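Aryl acylamidase (bacterium CSBL00001, PDB 4YJI) probably hydrolyses the amide bond of N-acylated aromatic amines, as a member of the amidase signature family, and is seen here with paracetamol bound. Local coordinates at residues A[133-138]-A[351-356]; A[83-88]-A[128-133]; A[194-199]-A[445-450]; A[87-92]-A[110-115]. The protein carries 1 engineered substitution. All blocks are in the same frame, centred on the assembly; numbering follows the deposited sequence.

Contacts 1, 2 and 3 are buried, whereas contact 4 is a surface contact, with several exposed residues. Contacts 1 and 2 share S133 and both touch the bound ligand; contacts 2 and 4 share F87 and A88, as the strand segment leads into the outer loop. Contact 3 stands apart, in the eight-stranded sheet, on the opposite side of the chain's centre from contacts 2 and 4. The chemistry changes with the place: contact 1 joins its segments by apolar side-chain packing, contact 2 is parallel strand pairing with a carboxylate bound by waters, contact 3 is antiparallel pairing, and contact 4 combines serine bonding with packing on an indole.

Contact 1. Residues A[133-138]-A[351-356]; sequences SPVYGF and DIPDAL. With TYL (N-(4-hydroxyphenyl)acetamide (tylenol)), chain C.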
loop_
_atom_site.group_PDB
_atom_site.type_symbol
_atom_site.label_atom_id
_atom_site.label_comp_id
_atom_site.label_asym_id
_atom_site.label_seq_id
_atom_site.Cartn_x
_atom_site.Cartn_y
_atom_site.Cartn_z
ATOM N N SER A 133 -8.804 6.414 3.223
ATOM C CA SER A 133 -7.856 5.901 4.213
ATOM C C SER A 133 -8.462 6.091 5.616
ATOM O O SER A 133 -9.268 7.001 5.820
ATOM C CB SER A 133 -6.516 6.641 4.090
ATOM O OG SER A 133 -5.721 6.487 5.258
ATOM N N PRO A 134 -8.082 5.245 6.593
ATOM C CA PRO A 134 -8.480 5.526 7.976
ATOM C C PRO A 134 -7.718 6.714 8.537
ATOM O O PRO A 134 -6.666 7.068 7.997
ATOM C CB PRO A 134 -8.090 4.252 8.719
ATOM C CG PRO A 134 -6.889 3.763 7.957
ATOM C CD PRO A 134 -7.267 4.026 6.503
ATOM N N VAL A 135 -8.219 7.297 9.623
ATOM C CA VAL A 135 -7.608 8.484 10.225
ATOM C C VAL A 135 -6.139 8.283 10.589
ATOM O O VAL A 135 -5.790 7.337 11.303
ATOM C CB VAL A 135 -8.386 8.920 11.491
ATOM C CG1 VAL A 135 -7.671 10.061 12.212
ATOM C CG2 VAL A 135 -9.820 9.316 11.126
ATOM N N TYR A 136 -5.286 9.169 10.072
ATOM C CA TYR A 136 -3.834 9.119 10.287
ATOM C C TYR A 136 -3.191 7.784 9.907
ATOM O O TYR A 136 -2.081 7.477 10.349
ATOM C CB TYR A 136 -3.494 9.448 11.747
ATOM C CG TYR A 136 -3.378 10.929 12.023
ATOM C CD1 TYR A 136 -2.364 11.682 11.439
ATOM C CD2 TYR A 136 -4.271 11.583 12.874
ATOM C CE1 TYR A 136 -2.238 13.044 11.689
ATOM C CE2 TYR A 136 -4.153 12.955 13.127
ATOM C CZ TYR A 136 -3.132 13.674 12.528
ATOM O OH TYR A 136 -2.987 15.028 12.753
ATOM N N GLY A 137 -3.883 7.001 9.082
ATOM C CA GLY A 137 -3.398 5.700 8.652
ATOM C C GLY A 137 -3.306 4.674 9.777
ATOM O O GLY A 137 -2.677 3.624 9.620
ATOM N N PHE A 138 -3.950 4.956 10.902
ATOM C CA PHE A 138 -3.608 4.237 12.138
ATOM C C PHE A 138 -4.421 2.954 12.360
ATOM O O PHE A 138 -4.936 2.726 13.456
ATOM C CB PHE A 138 -3.762 5.171 13.346
ATOM C CG PHE A 138 -2.729 4.938 14.433
ATOM C CD1 PHE A 138 -2.809 3.834 15.258
ATOM C CD2 PHE A 138 -1.692 5.833 14.628
ATOM C CE1 PHE A 138 -1.865 3.611 16.255
ATOM C CE2 PHE A 138 -0.754 5.624 15.627
ATOM C CZ PHE A 138 -0.837 4.501 16.436
ATOM N N ASP A 351 -13.318 13.742 16.046
ATOM C CA ASP A 351 -12.807 13.305 14.748
ATOM C C ASP A 351 -11.706 12.248 14.887
ATOM O O ASP A 351 -11.338 11.594 13.912
ATOM C CB ASP A 351 -12.288 14.499 13.952
ATOM C CG ASP A 351 -13.405 15.458 13.536
ATOM O OD1 ASP A 351 -14.596 15.146 13.775
ATOM O OD2 ASP A 351 -13.088 16.518 12.958
ATOM N N ILE A 352 -11.194 12.088 16.103
ATOM C CA ILE A 352 -10.125 11.128 16.386
ATOM C C ILE A 352 -10.664 9.889 17.109
ATOM O O ILE A 352 -11.257 10.014 18.179
ATOM C CB ILE A 352 -9.016 11.762 17.268
ATOM C CG1 ILE A 352 -8.475 13.066 16.661
ATOM C CG2 ILE A 352 -7.893 10.757 17.540
ATOM C CD1 ILE A 352 -7.839 12.912 15.277
ATOM N N PRO A 353 -10.442 8.691 16.540
ATOM C CA PRO A 353 -10.868 7.439 17.185
ATOM C C PRO A 353 -10.253 7.275 18.576
ATOM O O PRO A 353 -9.097 7.649 18.778
ATOM C CB PRO A 353 -10.349 6.350 16.236
ATOM C CG PRO A 353 -10.086 7.045 14.939
ATOM C CD PRO A 353 -9.741 8.458 15.267
ATOM N N ASP A 354 -11.017 6.734 19.519
ATOM C CA ASP A 354 -10.517 6.522 20.876
ATOM C C ASP A 354 -9.253 5.665 20.901
ATOM O O ASP A 354 -8.339 5.935 21.669
ATOM C CB ASP A 354 -11.593 5.869 21.748
ATOM C CG ASP A 354 -12.761 6.804 22.042
ATOM O OD1 ASP A 354 -12.601 8.033 21.865
ATOM O OD2 ASP A 354 -13.836 6.307 22.457
ATOM N N ALA A 355 -9.216 4.624 20.071
ATOM C CA ALA A 355 -8.062 3.724 20.024
ATOM C C ALA A 355 -6.794 4.468 19.621
ATOM O O ALA A 355 -5.697 4.134 20.062
ATOM C CB ALA A 355 -8.328 2.566 19.064
ATOM N N LEU A 356 -6.946 5.482 18.776
ATOM C CA LEU A 356 -5.812 6.310 18.383
ATOM C C LEU A 356 -5.433 7.274 19.500
ATOM O O LEU A 356 -4.253 7.448 19.799
ATOM C CB LEU A 356 -6.132 7.081 17.096
ATOM C CG LEU A 356 -5.156 8.160 16.616
ATOM C CD1 LEU A 356 -3.714 7.707 16.651
ATOM C CD2 LEU A 356 -5.535 8.562 15.202
HETATM C C1 TYL C . 0.236 4.181 7.814
HETATM C C2 TYL C . 0.504 4.528 6.494
HETATM C C3 TYL C . 1.187 5.707 6.227
HETATM C C4 TYL C . 1.585 6.525 7.277
HETATM C C5 TYL C . 1.307 6.179 8.593
HETATM C C6 TYL C . 0.623 5.004 8.866
HETATM N N TYL C . -0.463 2.997 8.113
HETATM C C TYL C . -0.094 1.742 7.652
HETATM C CM TYL C . -0.975 0.586 8.074
HETATM O O4 TYL C . 2.277 7.723 7.013
HETATM O O TYL C . 0.891 1.583 6.947
#
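The pocket that holds paracetamol is backed by an apolar seam in which V135, Y136 and F138 of the loop 133-138 meet I352 and P353, which lead into helix 354-362, and L356 in its first turn. L356 carries the seam: with CG anti to the backbone N (chi1 171°), its two methyls serve different partners. CD1 lies over one face of the F138 ring, 3.8 Å from the centroid and 25° off the normal, a CH-pi contact. Offset toward the rim, it comes nearest F138 CD2, at 3.4 Å. L356 CD2 rests against both V135 CG1 and Y136 CD2, 4.0 Å from each, and meets the tyrosine ring obliquely. V135 divides its branches likewise: CG1 also packs on P353 CD, while CG2 turns to the carbonyl O of D351. I352 CD1 closes the row at the edge of the Y136 ring, 4.3 Å from CE2. Y136 OH is bonded to S333, and W359 also meets the F138 ring.

Behind this seam the loop makes two overlapping tight turns, G137 N to P134 O and F138 N to V135 O, each 3.0 Å. P134 O also accepts from S133 OG. The turns present G137 O to the ligand, which donates its amide N-H at 2.8 Å and 165°. A CB on G137 would collide with the ligand ring at C1. Apolar packing outside and a backbone carbonyl inside thus make this loop a wall of the ligand pocket, probably the substrate site, of an amidase signature enzyme.

Contact 2. Residues A[83-88]-A[128-133]; sequences MKDLFA and LGQTNS. With TYL (N-(4-hydroxyphenyl)acetamide (tylenol)), chain C.
M83 and K84 run parallel to Q130 and T131, paired in that order as neighbouring strands of the three-stranded mixed sheet. The evidence is the alternating bond pattern: M83 N donates to G129 O (3.1 Å), T131 N to M83 O (2.8 Å) and D85 N to T131 O (3.0 Å). M83 O is also met by the CA-H of Q130. The last strand bond comes from D85 N, and D85 is then the centre of an inverse gamma turn.

M83 and Q130 project from the same face and lie side by side, their CG atoms 3.7 Å apart. The extended Q130 chain puts NE2 beside A88 CB and onto the carbonyl of P94. Its OE1 accepts a hydrogen bond from water 2, which bonds D85 OD2 more weakly. The D85 carboxylate is turned only 15° from the plane of the Q130 amide; OD2 also accepts a hydrogen bond from water 1 (3.0 Å), and that water accepts from S133 N. T96 supplies a further bond to OD2, so several partners fix this buried carboxylate.

K84 leaves from the other face, the one bearing T131, and its position matches the lysine of the Ser-cisSer-Lys triad of the amidase signature fold; the role is inferred from the family. All four torsions are anti, from chi1 178° outward, which carries the chain past S133, with CE 3.8 Å from OG, to put NZ among S163, S164 and T182. L86 lines the ligand pocket: its CD2 methyl touches the paracetamol ring, 3.6 Å from C3.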
loop_
_atom_site.group_PDB
_atom_site.type_symbol
_atom_site.label_atom_id
_atom_site.label_comp_id
_atom_site.label_asym_id
_atom_site.label_seq_id
_atom_site.Cartn_x
_atom_site.Cartn_y
_atom_site.Cartn_z
ATOM N N MET A 83 -4.541 8.972 -6.265
ATOM C CA MET A 83 -3.611 9.024 -5.125
ATOM C C MET A 83 -4.369 8.805 -3.817
ATOM O O MET A 83 -5.582 8.933 -3.771
ATOM C CB MET A 83 -2.869 10.365 -5.071
ATOM C CG MET A 83 -3.769 11.540 -4.679
ATOM S SD MET A 83 -2.897 13.119 -4.450
ATOM C CE MET A 83 -1.758 12.702 -3.132
ATOM N N LYS A 84 -3.636 8.492 -2.755
ATOM C CA LYS A 84 -4.222 8.216 -1.443
ATOM C C LYS A 84 -4.411 9.480 -0.610
ATOM O O LYS A 84 -3.515 10.321 -0.544
ATOM C CB LYS A 84 -3.323 7.232 -0.700
ATOM C CG LYS A 84 -3.755 6.871 0.711
ATOM C CD LYS A 84 -2.737 5.891 1.300
ATOM C CE LYS A 84 -3.086 5.507 2.722
ATOM N NZ LYS A 84 -2.064 4.545 3.264
ATOM N N ASP A 85 -5.557 9.593 0.058
ATOM C CA ASP A 85 -5.828 10.732 0.938
ATOM C C ASP A 85 -5.235 10.523 2.346
ATOM O O ASP A 85 -5.963 10.405 3.328
ATOM C CB ASP A 85 -7.338 10.971 1.024
ATOM C CG ASP A 85 -7.697 12.169 1.892
ATOM O OD1 ASP A 85 -6.827 13.058 2.084
ATOM O OD2 ASP A 85 -8.859 12.212 2.375
ATOM N N LEU A 86 -3.912 10.458 2.430
ATOM C CA LEU A 86 -3.224 10.392 3.711
ATOM C C LEU A 86 -1.912 11.153 3.587
ATOM O O LEU A 86 -0.992 10.706 2.897
ATOM C CB LEU A 86 -2.979 8.937 4.143
ATOM C CG LEU A 86 -2.190 8.771 5.443
ATOM C CD1 LEU A 86 -2.873 9.514 6.581
ATOM C CD2 LEU A 86 -2.013 7.292 5.796
ATOM N N PHE A 87 -1.843 12.302 4.261
ATOM C CA PHE A 87 -0.770 13.279 4.063
ATOM C C PHE A 87 -0.610 13.599 2.574
ATOM O O PHE A 87 0.494 13.839 2.094
ATOM C CB PHE A 87 0.550 12.785 4.655
ATOM C CG PHE A 87 0.513 12.621 6.155
ATOM C CD1 PHE A 87 0.533 13.732 6.986
ATOM C CD2 PHE A 87 0.442 11.360 6.726
ATOM C CE1 PHE A 87 0.492 13.588 8.370
ATOM C CE2 PHE A 87 0.396 11.207 8.110
ATOM C CZ PHE A 87 0.423 12.324 8.929
ATOM N N ALA A 88 -1.728 13.583 1.859
ATOM C CA ALA A 88 -1.762 13.955 0.453
ATOM C C ALA A 88 -1.282 15.381 0.263
ATOM O O ALA A 88 -1.737 16.290 0.962
ATOM C CB ALA A 88 -3.180 13.802 -0.106
ATOM N N LEU A 128 -7.098 11.127 -11.399
ATOM C CA LEU A 128 -8.540 11.397 -11.403
ATOM C C LEU A 128 -9.130 11.792 -10.043
ATOM O O LEU A 128 -10.277 12.251 -9.971
ATOM C CB LEU A 128 -9.300 10.180 -11.940
ATOM C CG LEU A 128 -9.556 10.191 -13.451
ATOM C CD1 LEU A 128 -8.282 9.922 -14.243
ATOM C CD2 LEU A 128 -10.630 9.194 -13.805
ATOM N N GLY A 129 -8.365 11.607 -8.968
ATOM C CA GLY A 129 -8.870 11.908 -7.639
ATOM C C GLY A 129 -8.088 11.245 -6.516
ATOM O O GLY A 129 -6.942 10.857 -6.710
ATOM N N GLN A 130 -8.716 11.139 -5.349
ATOM C CA GLN A 130 -8.082 10.583 -4.150
ATOM C C GLN A 130 -8.895 9.439 -3.583
ATOM O O GLN A 130 -10.119 9.411 -3.726
ATOM C CB GLN A 130 -7.923 11.641 -3.061
ATOM C CG GLN A 130 -7.065 12.817 -3.433
ATOM C CD GLN A 130 -7.058 13.858 -2.337
ATOM O OE1 GLN A 130 -8.040 14.007 -1.601
ATOM N NE2 GLN A 130 -5.953 14.581 -2.214
ATOM N N THR A 131 -8.209 8.518 -2.909
ATOM C CA THR A 131 -8.841 7.333 -2.351
ATOM C C THR A 131 -8.863 7.349 -0.818
ATOM O O THR A 131 -8.034 8.003 -0.169
ATOM C CB THR A 131 -8.123 6.055 -2.832
ATOM O OG1 THR A 131 -6.725 6.152 -2.533
ATOM C CG2 THR A 131 -8.300 5.878 -4.346
ATOM N N ASN A 132 -9.827 6.625 -0.258
ATOM C CA ASN A 132 -10.082 6.599 1.182
ATOM C C ASN A 132 -8.994 5.906 2.008
ATOM O O ASN A 132 -8.389 4.927 1.567
ATOM C CB ASN A 132 -11.428 5.908 1.427
ATOM C CG ASN A 132 -12.055 6.269 2.767
ATOM O OD1 ASN A 132 -11.775 7.315 3.345
ATOM N ND2 ASN A 132 -12.931 5.395 3.251
ATOM N N SER A 133 -8.804 6.414 3.223
ATOM C CA SER A 133 -7.856 5.901 4.213
ATOM C C SER A 133 -8.462 6.091 5.616
ATOM O O SER A 133 -9.268 7.001 5.820
ATOM C CB SER A 133 -6.516 6.641 4.090
ATOM O OG SER A 133 -5.721 6.487 5.258
HETATM C C1 TYL C . 0.236 4.181 7.814
HETATM C C2 TYL C . 0.504 4.528 6.494
HETATM C C3 TYL C . 1.187 5.707 6.227
HETATM C C4 TYL C . 1.585 6.525 7.277
HETATM C C5 TYL C . 1.307 6.179 8.593
HETATM C C6 TYL C . 0.623 5.004 8.866
HETATM N N TYL C . -0.463 2.997 8.113
HETATM C C TYL C . -0.094 1.742 7.652
HETATM C CM TYL C . -0.975 0.586 8.074
HETATM O O4 TYL C . 2.277 7.723 7.013
HETATM O O TYL C . 0.891 1.583 6.947
HETATM O O HOH W 1 -9.595 9.516 3.369
HETATM O O HOH W 2 -9.895 14.252 0.456
#

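Contact 3. Residues A[194-199]-A[445-450]; sequences WTNTYG and SVPAGL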
loop_
_atom_site.group_PDB
_atom_site.type_symbol
_atom_site.label_atom_id
_atom_site.label_comp_id
_atom_site.label_asym_id
_atom_site.label_seq_id
_atom_site.Cartn_x
_atom_site.Cartn_y
_atom_site.Cartn_z
ATOM N N TRP A 194 -5.877 -8.544 0.948
ATOM C CA TRP A 194 -7.312 -8.791 1.108
ATOM C C TRP A 194 -8.136 -8.603 -0.173
ATOM O O TRP A 194 -9.322 -8.924 -0.192
ATOM C CB TRP A 194 -7.891 -7.891 2.208
ATOM C CG TRP A 194 -7.672 -8.431 3.612
ATOM C CD1 TRP A 194 -6.996 -9.558 3.961
ATOM C CD2 TRP A 194 -8.128 -7.837 4.834
ATOM N NE1 TRP A 194 -7.012 -9.716 5.334
ATOM C CE2 TRP A 194 -7.705 -8.673 5.890
ATOM C CE3 TRP A 194 -8.875 -6.695 5.136
ATOM C CZ2 TRP A 194 -7.980 -8.387 7.224
ATOM C CZ3 TRP A 194 -9.157 -6.418 6.474
ATOM C CH2 TRP A 194 -8.700 -7.260 7.496
ATOM N N THR A 195 -7.522 -8.092 -1.237
ATOM C CA THR A 195 -8.279 -7.821 -2.465
ATOM C C THR A 195 -7.715 -8.491 -3.716
ATOM O O THR A 195 -8.083 -8.115 -4.829
ATOM C CB THR A 195 -8.372 -6.308 -2.743
ATOM O OG1 THR A 195 -7.050 -5.785 -2.926
ATOM C CG2 THR A 195 -9.083 -5.582 -1.595
ATOM N N ASN A 196 -6.825 -9.469 -3.550
ATOM C CA ASN A 196 -6.307 -10.217 -4.706
ATOM C C ASN A 196 -5.526 -9.308 -5.647
ATOM O O ASN A 196 -5.571 -9.474 -6.866
ATOM C CB ASN A 196 -7.457 -10.914 -5.476
ATOM C CG ASN A 196 -6.971 -12.028 -6.404
ATOM O OD1 ASN A 196 -6.376 -13.006 -5.951
ATOM N ND2 ASN A 196 -7.235 -11.887 -7.705
ATOM N N THR A 197 -4.807 -8.347 -5.083
ATOM C CA THR A 197 -3.985 -7.475 -5.926
ATOM C C THR A 197 -2.531 -7.532 -5.494
ATOM O O THR A 197 -2.199 -8.081 -4.442
ATOM C CB THR A 197 -4.491 -6.012 -5.915
ATOM O OG1 THR A 197 -4.655 -5.542 -4.575
ATOM C CG2 THR A 197 -5.829 -5.907 -6.659
ATOM N N TYR A 198 -1.666 -6.963 -6.321
ATOM C CA TYR A 198 -0.231 -6.998 -6.088
ATOM C C TYR A 198 0.216 -5.668 -5.504
ATOM O O TYR A 198 0.022 -4.615 -6.131
ATOM C CB TYR A 198 0.482 -7.292 -7.400
ATOM C CG TYR A 198 1.979 -7.387 -7.308
ATOM C CD1 TYR A 198 2.583 -8.491 -6.728
ATOM C CD2 TYR A 198 2.788 -6.372 -7.821
ATOM C CE1 TYR A 198 3.954 -8.597 -6.646
ATOM C CE2 TYR A 198 4.169 -6.460 -7.745
ATOM C CZ TYR A 198 4.746 -7.566 -7.151
ATOM O OH TYR A 198 6.110 -7.665 -7.074
ATOM N N GLY A 199 0.783 -5.703 -4.301
ATOM C CA GLY A 199 1.202 -4.474 -3.642
ATOM C C GLY A 199 2.705 -4.472 -3.468
ATOM O O GLY A 199 3.235 -5.360 -2.798
ATOM N N SER A 445 3.264 -8.038 -1.623
ATOM C CA SER A 445 2.206 -9.011 -1.384
ATOM C C SER A 445 1.684 -9.553 -2.712
ATOM O O SER A 445 1.232 -8.789 -3.587
ATOM C CB SER A 445 1.065 -8.412 -0.568
ATOM O OG SER A 445 0.088 -9.419 -0.309
ATOM N N VAL A 446 1.770 -10.870 -2.854
ATOM C CA VAL A 446 1.332 -11.585 -4.052
ATOM C C VAL A 446 0.073 -12.402 -3.747
ATOM O O VAL A 446 0.019 -13.091 -2.735
ATOM C CB VAL A 446 2.428 -12.524 -4.567
ATOM C CG1 VAL A 446 1.902 -13.358 -5.681
ATOM C CG2 VAL A 446 3.651 -11.740 -5.030
ATOM N N PRO A 447 -0.957 -12.294 -4.600
ATOM C CA PRO A 447 -2.187 -13.055 -4.342
ATOM C C PRO A 447 -1.906 -14.550 -4.331
ATOM O O PRO A 447 -1.338 -15.058 -5.296
ATOM C CB PRO A 447 -3.092 -12.654 -5.505
ATOM C CG PRO A 447 -2.611 -11.252 -5.868
ATOM C CD PRO A 447 -1.124 -11.317 -5.690
ATOM N N ALA A 448 -2.268 -15.228 -3.243
ATOM C CA ALA A 448 -1.953 -16.647 -3.076
ATOM C C ALA A 448 -3.163 -17.538 -3.312
ATOM O O ALA A 448 -3.034 -18.762 -3.352
ATOM C CB ALA A 448 -1.392 -16.905 -1.682
ATOM N N GLY A 449 -4.336 -16.931 -3.447
ATOM C CA GLY A 449 -5.551 -17.694 -3.682
ATOM C C GLY A 449 -6.723 -17.231 -2.845
ATOM O O GLY A 449 -6.693 -16.153 -2.250
ATOM N N LEU A 450 -7.776 -18.049 -2.806
ATOM C CA LEU A 450 -8.980 -17.699 -2.070
ATOM C C LEU A 450 -9.244 -18.679 -0.942
ATOM O O LEU A 450 -9.005 -19.875 -1.082
ATOM C CB LEU A 450 -10.197 -17.670 -2.989
ATOM C CG LEU A 450 -10.160 -16.729 -4.188
ATOM C CD1 LEU A 450 -11.487 -16.801 -4.926
ATOM C CD2 LEU A 450 -9.864 -15.301 -3.742
HETATM O O HOH W 3 -5.571 -13.909 -3.540
HETATM O O HOH W 4 -1.690 -9.999 -2.468
#
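Y198 meets S445 and V446 where strand 198-201 pairs antiparallel with strand 443-451 in the large mixed sheet of the amidase fold. From CB, 4.2 Å from S445 O, the side chain starts out alongside that carbonyl. CG stays anti to the backbone N (chi1 -179°), and the ring runs on past the oxygen, with CD1 3.4 Å from S445 O. CE1 then meets V446 CG2 at 3.5 Å; the methyl sits in the ring plane, at its edge. At the tip, OH is bonded to S474 of helix 467-480, tying strand to helix. A leucine in place of Y198 would probably leave the S474 hydroxyl without this mate and V446 CG2 without its aromatic edge.

Two backbone bonds define the G199-S445 hydrogen-bonded pair: G199 N to S445 O, 3.2 Å, and S445 N to G199 O, 2.9 Å. Past this pair the two backbones stay close, but direct bonding gives way to water 4, which donates to T197 O and bonds S445 OG, itself engaged by T399. P447 packs its ring against the loop before the strand, CG against T197 O, while N196 OD1 comes to 3.3 Å from P447 CB.

Contact 4. Residues A[87-92]-A[110-115]; sequences FAAKPG and AGVWST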
loop_
_atom_site.group_PDB
_atom_site.type_symbol
_atom_site.label_atom_id
_atom_site.label_comp_id
_atom_site.label_asym_id
_atom_site.label_seq_id
_atom_site.Cartn_x
_atom_site.Cartn_y
_atom_site.Cartn_z
ATOM N N PHE A 87 -1.843 12.302 4.261
ATOM C CA PHE A 87 -0.770 13.279 4.063
ATOM C C PHE A 87 -0.610 13.599 2.574
ATOM O O PHE A 87 0.494 13.839 2.094
ATOM C CB PHE A 87 0.550 12.785 4.655
ATOM C CG PHE A 87 0.513 12.621 6.155
ATOM C CD1 PHE A 87 0.533 13.732 6.986
ATOM C CD2 PHE A 87 0.442 11.360 6.726
ATOM C CE1 PHE A 87 0.492 13.588 8.370
ATOM C CE2 PHE A 87 0.396 11.207 8.110
ATOM C CZ PHE A 87 0.423 12.324 8.929
ATOM N N ALA A 88 -1.728 13.583 1.859
ATOM C CA ALA A 88 -1.762 13.955 0.453
ATOM C C ALA A 88 -1.282 15.381 0.263
ATOM O O ALA A 88 -1.737 16.290 0.962
ATOM C CB ALA A 88 -3.180 13.802 -0.106
ATOM N N ALA A 89 -0.368 15.585 -0.680
ATOM C CA ALA A 89 -0.019 16.944 -1.070
ATOM C C ALA A 89 -0.048 17.058 -2.589
ATOM O O ALA A 89 0.738 16.420 -3.294
ATOM C CB ALA A 89 1.343 17.337 -0.521
ATOM N N LYS A 90 -0.993 17.849 -3.079
ATOM C CA LYS A 90 -1.043 18.232 -4.489
ATOM C C LYS A 90 -1.719 19.595 -4.529
ATOM O O LYS A 90 -2.793 19.760 -3.955
ATOM C CB LYS A 90 -1.803 17.193 -5.321
ATOM C CG LYS A 90 -1.755 17.446 -6.835
ATOM C CD LYS A 90 -2.400 16.315 -7.610
ATOM C CE LYS A 90 -2.005 16.364 -9.086
ATOM N NZ LYS A 90 -2.275 17.689 -9.720
ATOM N N PRO A 91 -1.080 20.588 -5.174
ATOM C CA PRO A 91 -1.611 21.963 -5.135
ATOM C C PRO A 91 -3.090 22.038 -5.502
ATOM O O PRO A 91 -3.509 21.469 -6.516
ATOM C CB PRO A 91 -0.749 22.696 -6.169
ATOM C CG PRO A 91 0.557 21.967 -6.116
ATOM C CD PRO A 91 0.177 20.503 -5.936
ATOM N N GLY A 92 -3.882 22.682 -4.650
ATOM C CA GLY A 92 -5.303 22.818 -4.898
ATOM C C GLY A 92 -6.159 21.639 -4.473
ATOM O O GLY A 92 -7.382 21.739 -4.477
ATOM N N ALA A 110 0.604 25.926 -3.083
ATOM C CA ALA A 110 1.379 25.909 -4.313
ATOM C C ALA A 110 2.739 25.262 -4.109
ATOM O O ALA A 110 3.383 25.464 -3.081
ATOM C CB ALA A 110 1.546 27.331 -4.847
ATOM N N GLY A 111 3.165 24.469 -5.086
ATOM C CA GLY A 111 4.522 23.961 -5.117
ATOM C C GLY A 111 4.858 22.819 -4.170
ATOM O O GLY A 111 6.021 22.427 -4.071
ATOM N N VAL A 112 3.852 22.285 -3.477
ATOM C CA VAL A 112 4.072 21.214 -2.498
ATOM C C VAL A 112 3.454 19.915 -3.003
ATOM O O VAL A 112 2.246 19.847 -3.208
ATOM C CB VAL A 112 3.470 21.564 -1.117
ATOM C CG1 VAL A 112 3.825 20.490 -0.086
ATOM C CG2 VAL A 112 3.953 22.936 -0.648
ATOM N N TRP A 113 4.284 18.889 -3.202
ATOM C CA TRP A 113 3.837 17.649 -3.838
ATOM C C TRP A 113 4.179 16.381 -3.062
ATOM O O TRP A 113 5.291 16.253 -2.563
ATOM C CB TRP A 113 4.467 17.524 -5.219
ATOM C CG TRP A 113 3.963 18.491 -6.219
ATOM C CD1 TRP A 113 4.308 19.813 -6.342
ATOM C CD2 TRP A 113 3.031 18.217 -7.263
ATOM N NE1 TRP A 113 3.632 20.375 -7.405
ATOM C CE2 TRP A 113 2.847 19.416 -7.988
ATOM C CE3 TRP A 113 2.331 17.070 -7.663
ATOM C CZ2 TRP A 113 1.994 19.498 -9.087
ATOM C CZ3 TRP A 113 1.494 17.154 -8.752
ATOM C CH2 TRP A 113 1.325 18.365 -9.450
ATOM N N SER A 114 3.231 15.442 -2.986
ATOM C CA SER A 114 3.553 14.057 -2.628
ATOM C C SER A 114 4.244 13.399 -3.819
ATOM O O SER A 114 4.091 13.848 -4.951
ATOM C CB SER A 114 2.296 13.262 -2.246
ATOM O OG SER A 114 1.532 13.899 -1.255
ATOM N N THR A 115 4.997 12.330 -3.575
ATOM C CA THR A 115 5.799 11.710 -4.640
ATOM C C THR A 115 4.956 11.066 -5.743
ATOM O O THR A 115 5.225 11.268 -6.930
ATOM C CB THR A 115 6.752 10.644 -4.062
ATOM O OG1 THR A 115 7.650 11.270 -3.140
ATOM C CG2 THR A 115 7.562 9.964 -5.184
#
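S114 and A89 are brought together by a chi1 of -53° at S114, which sets OG beside its own backbone N, so that both atoms face the A89 backbone. OG accepts from A89 N at a short 2.6 Å, and S114 N donates to A89 O at 2.7 Å. W113, with chi1 -70°, folds its indole back over P91 although its CB starts away from the 87-92 segment. P91 CD lies over the five-membered ring, 3.8 Å from its centroid and 20° off the normal, a CH-pi contact. On the six-membered ring, K90 CE approaches CZ3 at 3.6 Å, obliquely, before NZ goes on to a salt bridge with E55. Replacing W113 by an alanine removes the indole, which would probably strip P91 of its aromatic cover and set the aliphatic part of K90 freer to turn.

Both segments belong to the long loop between strand 80-84 and helix 115-122, with S114 at the N-cap position, though its hydroxyl makes no capping bond. The paired bonds at A89 fix the backbones at one end, while CH-pi and van der Waals packing on the indole holds the other, consistent with a loop closed on itself.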